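Local coordinates for probable AP endonuclease (African swine fever virus, PDB 6KI3), which probably cleaves DNA on the 5' side of abasic sites during repair, using three zinc ions, and removes mismatched 3' ends as an exonuclease, at residues D184-S196 / I235-W247. Sequence-based numbering, arbitrary orientation.
Sequences DTAHIWSSGVNIS and IDRHASLFEGMIW. With ZN (zinc ion), chain I; ZN (zinc ion), chain J; nucleotides of chain C; nucleotides of chain B.
His187, Asp236 and His238 converge on one zinc ion of the trinuclear site of an endonuclease IV-type TIM barrel, where helix 185-190, directly after strand 179-184, packs against segment 235-247, which carries the short strand 238-239. His187 NE2 and His238 NE2 each bind this zinc at 2.1 Å, and Asp236 OD2 binds it at 2.0 Å. The His187 ring and the Asp236 carboxylate stand nearly perpendicular, planes 88° apart, whereas the two imidazoles meet rim to rim. Asp236 reaches the metal with CG trans to its own N (chi1 -177°). His187 ND1 is hydrogen-bonded to Thr148 O, which fixes the rotation of the ring, and Asp184 CG lies over one face of it. Asp184 also caps the helix through a weak bond from Ala186 N to OD1, while OD2 binds a second zinc with Glu147, His223 and Glu276. OP2 of the abasic-site analogue in chain C bridges the two zinc ions, and its OP3 also binds the zinc held by His187, Asp236 and His238. Beside Asp236, Arg237 lays its guanidinium between Ile235 CG2 and the sugar of DC8 of chain B.

Away from the metals, Ile246 is wedged between two indoles. Its CG1 lies over the five-membered ring of Trp189, 3.5 Å from the centroid and 15° off the normal, a CH-pi contact; its CG2 sits over a face of Trp247. Trp189 NE1 is hydrogen-bonded to Thr229 O, anchoring the indole on the loop that follows strand 220-227. Ser196 O lies at the edge of the Trp247 ring, in its plane, while NE1 makes a weak bond to Ile195 O (3.1 Å); CH2 abuts Thr185 OG1, whose hydrogen bond goes to Asn225 O. Ser190 OG donates to Ile235 O at 3.0 Å from above the carbonyl plane; Ser196 OG donates to Ile246 O in the carbonyl plane, on a lone pair, at 3.1 Å.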
loop_
_atom_site.group_PDB
_atom_site.type_symbol
_atom_site.label_atom_id
_atom_site.label_comp_id
_atom_site.label_asym_id
_atom_site.label_seq_id
_atom_site.Cartn_x
_atom_site.Cartn_y
_atom_site.Cartn_z
ATOM N N ASP A 184 -3.216 -1.711 -5.491
ATOM C CA ASP A 184 -1.876 -1.663 -6.063
ATOM C C ASP A 184 -2.024 -1.682 -7.581
ATOM O O ASP A 184 -2.441 -2.692 -8.158
ATOM C CB ASP A 184 -1.025 -2.829 -5.565
ATOM C CG ASP A 184 0.456 -2.629 -5.832
ATOM O OD1 ASP A 184 0.817 -2.224 -6.957
ATOM O OD2 ASP A 184 1.264 -2.870 -4.909
ATOM N N THR A 185 -1.685 -0.561 -8.222
ATOM C CA THR A 185 -1.915 -0.422 -9.657
ATOM C C THR A 185 -1.087 -1.420 -10.459
ATOM O O THR A 185 -1.550 -1.944 -11.478
ATOM C CB THR A 185 -1.609 1.008 -10.104
ATOM O OG1 THR A 185 -0.261 1.345 -9.749
ATOM C CG2 THR A 185 -2.564 1.989 -9.439
ATOM N N ALA A 186 0.144 -1.693 -10.018
ATOM C CA ALA A 186 0.973 -2.680 -10.700
ATOM C C ALA A 186 0.391 -4.084 -10.614
ATOM O O ALA A 186 0.686 -4.918 -11.477
ATOM C CB ALA A 186 2.389 -2.672 -10.121
ATOM N N HIS A 187 -0.432 -4.360 -9.601
ATOM C CA HIS A 187 -0.972 -5.704 -9.426
ATOM C C HIS A 187 -2.209 -5.929 -10.285
ATOM O O HIS A 187 -2.332 -6.969 -10.940
ATOM C CB HIS A 187 -1.290 -5.954 -7.952
ATOM C CG HIS A 187 -0.078 -6.011 -7.078
ATOM N ND1 HIS A 187 -0.133 -6.371 -5.748
ATOM C CD2 HIS A 187 1.224 -5.753 -7.344
ATOM C CE1 HIS A 187 1.083 -6.334 -5.235
ATOM N NE2 HIS A 187 1.924 -5.960 -6.181
ATOM N N ILE A 188 -3.140 -4.970 -10.292
ATOM C CA ILE A 188 -4.318 -5.111 -11.144
ATOM C C ILE A 188 -3.913 -5.097 -12.610
ATOM O O ILE A 188 -4.569 -5.724 -13.451
ATOM C CB ILE A 188 -5.360 -4.016 -10.830
ATOM C CG1 ILE A 188 -4.845 -2.633 -11.233
ATOM C CG2 ILE A 188 -5.735 -4.042 -9.354
ATOM C CD1 ILE A 188 -5.901 -1.549 -11.158
ATOM N N TRP A 189 -2.829 -4.393 -12.940
ATOM C CA TRP A 189 -2.264 -4.479 -14.282
ATOM C C TRP A 189 -1.744 -5.883 -14.559
ATOM O O TRP A 189 -2.042 -6.475 -15.602
ATOM C CB TRP A 189 -1.148 -3.447 -14.438
ATOM C CG TRP A 189 -0.309 -3.620 -15.668
ATOM C CD1 TRP A 189 0.839 -4.349 -15.781
ATOM C CD2 TRP A 189 -0.541 -3.037 -16.956
ATOM N NE1 TRP A 189 1.332 -4.264 -17.060
ATOM C CE2 TRP A 189 0.503 -3.462 -17.801
ATOM C CE3 TRP A 189 -1.532 -2.199 -17.476
ATOM C CZ2 TRP A 189 0.586 -3.077 -19.138
ATOM C CZ3 TRP A 189 -1.449 -1.820 -18.803
ATOM C CH2 TRP A 189 -0.399 -2.259 -19.619
ATOM N N SER A 190 -0.963 -6.431 -13.623
ATOM C CA SER A 190 -0.460 -7.792 -13.770
ATOM C C SER A 190 -1.596 -8.806 -13.837
ATOM O O SER A 190 -1.454 -9.855 -14.473
ATOM C CB SER A 190 0.487 -8.123 -12.616
ATOM O OG SER A 190 0.860 -9.490 -12.627
ATOM N N SER A 191 -2.726 -8.511 -13.196
ATOM C CA SER A 191 -3.880 -9.400 -13.232
ATOM C C SER A 191 -4.760 -9.179 -14.456
ATOM O O SER A 191 -5.758 -9.891 -14.614
ATOM C CB SER A 191 -4.710 -9.239 -11.957
ATOM O OG SER A 191 -4.004 -9.727 -10.830
ATOM N N GLY A 192 -4.428 -8.220 -15.309
ATOM C CA GLY A 192 -5.093 -8.042 -16.577
ATOM C C GLY A 192 -6.022 -6.844 -16.715
ATOM O O GLY A 192 -6.933 -6.892 -17.551
ATOM N N VAL A 193 -5.821 -5.782 -15.941
ATOM C CA VAL A 193 -6.659 -4.590 -16.009
ATOM C C VAL A 193 -5.852 -3.492 -16.691
ATOM O O VAL A 193 -4.889 -2.967 -16.118
ATOM C CB VAL A 193 -7.140 -4.145 -14.622
ATOM C CG1 VAL A 193 -8.017 -2.908 -14.736
ATOM C CG2 VAL A 193 -7.891 -5.275 -13.934
ATOM N N ASN A 194 -6.242 -3.146 -17.916
ATOM C CA ASN A 194 -5.591 -2.070 -18.656
ATOM C C ASN A 194 -5.973 -0.733 -18.032
ATOM O O ASN A 194 -7.132 -0.314 -18.104
ATOM C CB ASN A 194 -5.992 -2.126 -20.128
ATOM C CG ASN A 194 -5.179 -1.183 -21.002
ATOM O OD1 ASN A 194 -4.660 -0.166 -20.539
ATOM N ND2 ASN A 194 -5.069 -1.519 -22.283
ATOM N N ILE A 195 -5.000 -0.061 -17.418
ATOM C CA ILE A 195 -5.227 1.241 -16.798
ATOM C C ILE A 195 -4.257 2.254 -17.394
ATOM O O ILE A 195 -3.869 3.222 -16.731
ATOM C CB ILE A 195 -5.074 1.165 -15.268
ATOM C CG1 ILE A 195 -3.724 0.543 -14.902
ATOM C CG2 ILE A 195 -6.220 0.374 -14.656
ATOM C CD1 ILE A 195 -3.436 0.527 -13.416
ATOM N N SER A 196 -3.870 2.041 -18.653
ATOM C CA SER A 196 -2.836 2.872 -19.262
ATOM C C SER A 196 -3.353 4.269 -19.580
ATOM O O SER A 196 -2.698 5.271 -19.266
ATOM C CB SER A 196 -2.298 2.195 -20.523
ATOM O OG SER A 196 -1.592 1.010 -20.202
ATOM N N ILE A 235 2.997 -11.864 -12.996
ATOM C CA ILE A 235 4.314 -11.621 -12.428
ATOM C C ILE A 235 4.392 -10.161 -12.010
ATOM O O ILE A 235 3.891 -9.274 -12.712
ATOM C CB ILE A 235 5.428 -11.975 -13.433
ATOM C CG1 ILE A 235 5.227 -13.390 -13.977
ATOM C CG2 ILE A 235 6.797 -11.859 -12.783
ATOM C CD1 ILE A 235 6.069 -13.702 -15.193
ATOM N N ASP A 236 5.024 -9.912 -10.867
ATOM C CA ASP A 236 5.055 -8.595 -10.244
ATOM C C ASP A 236 6.462 -8.019 -10.343
ATOM O O ASP A 236 7.388 -8.507 -9.686
ATOM C CB ASP A 236 4.601 -8.689 -8.789
ATOM C CG ASP A 236 4.540 -7.340 -8.110
ATOM O OD1 ASP A 236 4.182 -6.352 -8.785
ATOM O OD2 ASP A 236 4.853 -7.269 -6.904
ATOM N N ARG A 237 6.619 -6.974 -11.157
ATOM C CA ARG A 237 7.873 -6.235 -11.277
ATOM C C ARG A 237 7.558 -4.748 -11.192
ATOM O O ARG A 237 7.037 -4.165 -12.149
ATOM C CB ARG A 237 8.595 -6.563 -12.586
ATOM C CG ARG A 237 9.040 -8.008 -12.719
ATOM C CD ARG A 237 10.008 -8.398 -11.613
ATOM N NE ARG A 237 9.495 -9.510 -10.819
ATOM C CZ ARG A 237 9.770 -10.788 -11.058
ATOM N NH1 ARG A 237 9.253 -11.735 -10.286
ATOM N NH2 ARG A 237 10.561 -11.120 -12.068
ATOM N N HIS A 238 7.877 -4.133 -10.055
ATOM C CA HIS A 238 7.574 -2.723 -9.858
ATOM C C HIS A 238 8.527 -1.843 -10.658
ATOM O O HIS A 238 9.674 -2.210 -10.930
ATOM C CB HIS A 238 7.653 -2.357 -8.375
ATOM C CG HIS A 238 6.553 -2.944 -7.548
ATOM N ND1 HIS A 238 6.358 -2.611 -6.225
ATOM C CD2 HIS A 238 5.585 -3.839 -7.856
ATOM C CE1 HIS A 238 5.321 -3.279 -5.752
ATOM N NE2 HIS A 238 4.833 -4.030 -6.723
ATOM N N ALA A 239 8.039 -0.662 -11.031
ATOM C CA ALA A 239 8.832 0.299 -11.781
ATOM C C ALA A 239 8.354 1.704 -11.446
ATOM O O ALA A 239 7.233 1.903 -10.971
ATOM C CB ALA A 239 8.749 0.044 -13.291
ATOM N N SER A 240 9.223 2.679 -11.697
ATOM C CA SER A 240 8.881 4.069 -11.436
ATOM C C SER A 240 7.792 4.545 -12.390
ATOM O O SER A 240 7.662 4.055 -13.515
ATOM C CB SER A 240 10.118 4.958 -11.565
ATOM O OG SER A 240 11.014 4.747 -10.489
ATOM N N LEU A 241 7.006 5.515 -11.924
ATOM C CA LEU A 241 5.895 6.033 -12.713
ATOM C C LEU A 241 6.395 6.587 -14.041
ATOM O O LEU A 241 7.400 7.302 -14.092
ATOM C CB LEU A 241 5.154 7.118 -11.930
ATOM C CG LEU A 241 4.682 6.748 -10.521
ATOM C CD1 LEU A 241 3.960 7.919 -9.870
ATOM C CD2 LEU A 241 3.799 5.507 -10.544
ATOM N N PHE A 242 5.688 6.239 -15.119
ATOM C CA PHE A 242 6.021 6.632 -16.488
ATOM C C PHE A 242 7.344 6.040 -16.961
ATOM O O PHE A 242 7.926 6.517 -17.941
ATOM C CB PHE A 242 6.042 8.156 -16.653
ATOM C CG PHE A 242 4.788 8.833 -16.188
ATOM C CD1 PHE A 242 3.688 8.929 -17.024
ATOM C CD2 PHE A 242 4.711 9.383 -14.920
ATOM C CE1 PHE A 242 2.531 9.554 -16.601
ATOM C CE2 PHE A 242 3.559 10.010 -14.491
ATOM C CZ PHE A 242 2.466 10.097 -15.333
ATOM N N GLU A 243 7.841 5.006 -16.282
ATOM C CA GLU A 243 9.050 4.309 -16.702
ATOM C C GLU A 243 8.816 2.814 -16.877
ATOM O O GLU A 243 9.778 2.065 -17.088
ATOM C CB GLU A 243 10.186 4.556 -15.703
ATOM C CG GLU A 243 10.472 6.031 -15.444
ATOM C CD GLU A 243 11.796 6.264 -14.736
ATOM O OE1 GLU A 243 12.367 7.364 -14.890
ATOM O OE2 GLU A 243 12.269 5.346 -14.031
ATOM N N GLY A 244 7.566 2.363 -16.798
ATOM C CA GLY A 244 7.241 0.964 -16.986
ATOM C C GLY A 244 6.239 0.743 -18.099
ATOM O O GLY A 244 5.952 1.658 -18.875
ATOM N N MET A 245 5.682 -0.466 -18.178
ATOM C CA MET A 245 4.808 -0.813 -19.291
ATOM C C MET A 245 3.458 -0.107 -19.230
ATOM O O MET A 245 2.772 -0.027 -20.254
ATOM C CB MET A 245 4.599 -2.327 -19.333
ATOM C CG MET A 245 5.892 -3.127 -19.383
ATOM S SD MET A 245 6.559 -3.290 -21.050
ATOM C CE MET A 245 5.382 -4.431 -21.773
ATOM N N ILE A 246 3.061 0.411 -18.067
ATOM C CA ILE A 246 1.720 0.972 -17.939
ATOM C C ILE A 246 1.665 2.397 -18.474
ATOM O O ILE A 246 0.703 2.777 -19.152
ATOM C CB ILE A 246 1.243 0.908 -16.477
ATOM C CG1 ILE A 246 1.486 -0.477 -15.880
ATOM C CG2 ILE A 246 -0.235 1.252 -16.386
ATOM C CD1 ILE A 246 1.044 -0.587 -14.435
ATOM N N TRP A 247 2.684 3.215 -18.185
ATOM C CA TRP A 247 2.576 4.642 -18.459
ATOM C C TRP A 247 3.808 5.263 -19.111
ATOM O O TRP A 247 3.888 6.496 -19.177
ATOM C CB TRP A 247 2.262 5.407 -17.165
ATOM C CG TRP A 247 0.928 5.077 -16.570
ATOM C CD1 TRP A 247 -0.293 5.237 -17.156
ATOM C CD2 TRP A 247 0.679 4.546 -15.261
ATOM N NE1 TRP A 247 -1.287 4.830 -16.300
ATOM C CE2 TRP A 247 -0.717 4.404 -15.128
ATOM C CE3 TRP A 247 1.499 4.176 -14.191
ATOM C CZ2 TRP A 247 -1.310 3.906 -13.970
ATOM C CZ3 TRP A 247 0.908 3.682 -13.041
ATOM C CH2 TRP A 247 -0.483 3.552 -12.940
HETATM ZN ZN ZN I . 3.980 -5.742 -5.925
HETATM ZN ZN ZN J . 1.933 -3.233 -2.926
ATOM O "O5'" 3DR C 1 5.367 -4.796 -2.756
ATOM P P 3DR C 1 4.094 -5.680 -3.189
ATOM O OP1 3DR C 1 3.582 -6.239 -1.884
ATOM O OP2 3DR C 1 3.181 -4.675 -3.844
ATOM O OP3 3DR C 1 4.661 -6.724 -4.120
ATOM C "C2'" 3DR C 1 8.185 -3.172 0.222
ATOM C "C5'" 3DR C 1 6.281 -5.252 -1.762
ATOM C "C4'" 3DR C 1 7.496 -4.334 -1.777
ATOM O "O4'" 3DR C 1 7.054 -2.977 -1.854
ATOM C "C1'" 3DR C 1 7.618 -2.196 -0.799
ATOM C "C3'" 3DR C 1 8.341 -4.481 -0.524
ATOM O "O3'" 3DR C 1 9.710 -4.631 -0.902
ATOM P P DC B 8 15.434 -13.194 -8.404
ATOM O OP1 DC B 8 16.045 -12.612 -9.621
ATOM O OP2 DC B 8 16.253 -13.383 -7.186
ATOM O "O5'" DC B 8 14.152 -12.323 -8.012
ATOM C "C5'" DC B 8 13.073 -12.210 -8.929
ATOM C "C4'" DC B 8 11.746 -12.110 -8.198
ATOM O "O4'" DC B 8 11.490 -13.327 -7.481
ATOM C "C3'" DC B 8 11.674 -11.024 -7.137
ATOM O "O3'" DC B 8 11.197 -9.815 -7.714
ATOM C "C2'" DC B 8 10.679 -11.587 -6.104
ATOM C "C1'" DC B 8 10.506 -13.055 -6.515
ATOM N N1 DC B 8 10.662 -14.015 -5.386
ATOM C C2 DC B 8 9.530 -14.645 -4.855
ATOM O O2 DC B 8 8.419 -14.394 -5.338
ATOM N N3 DC B 8 9.684 -15.514 -3.827
ATOM C C4 DC B 8 10.900 -15.758 -3.336
ATOM N N4 DC B 8 11.001 -16.623 -2.322
ATOM C C5 DC B 8 12.065 -15.125 -3.862
ATOM C C6 DC B 8 11.900 -14.268 -4.875
#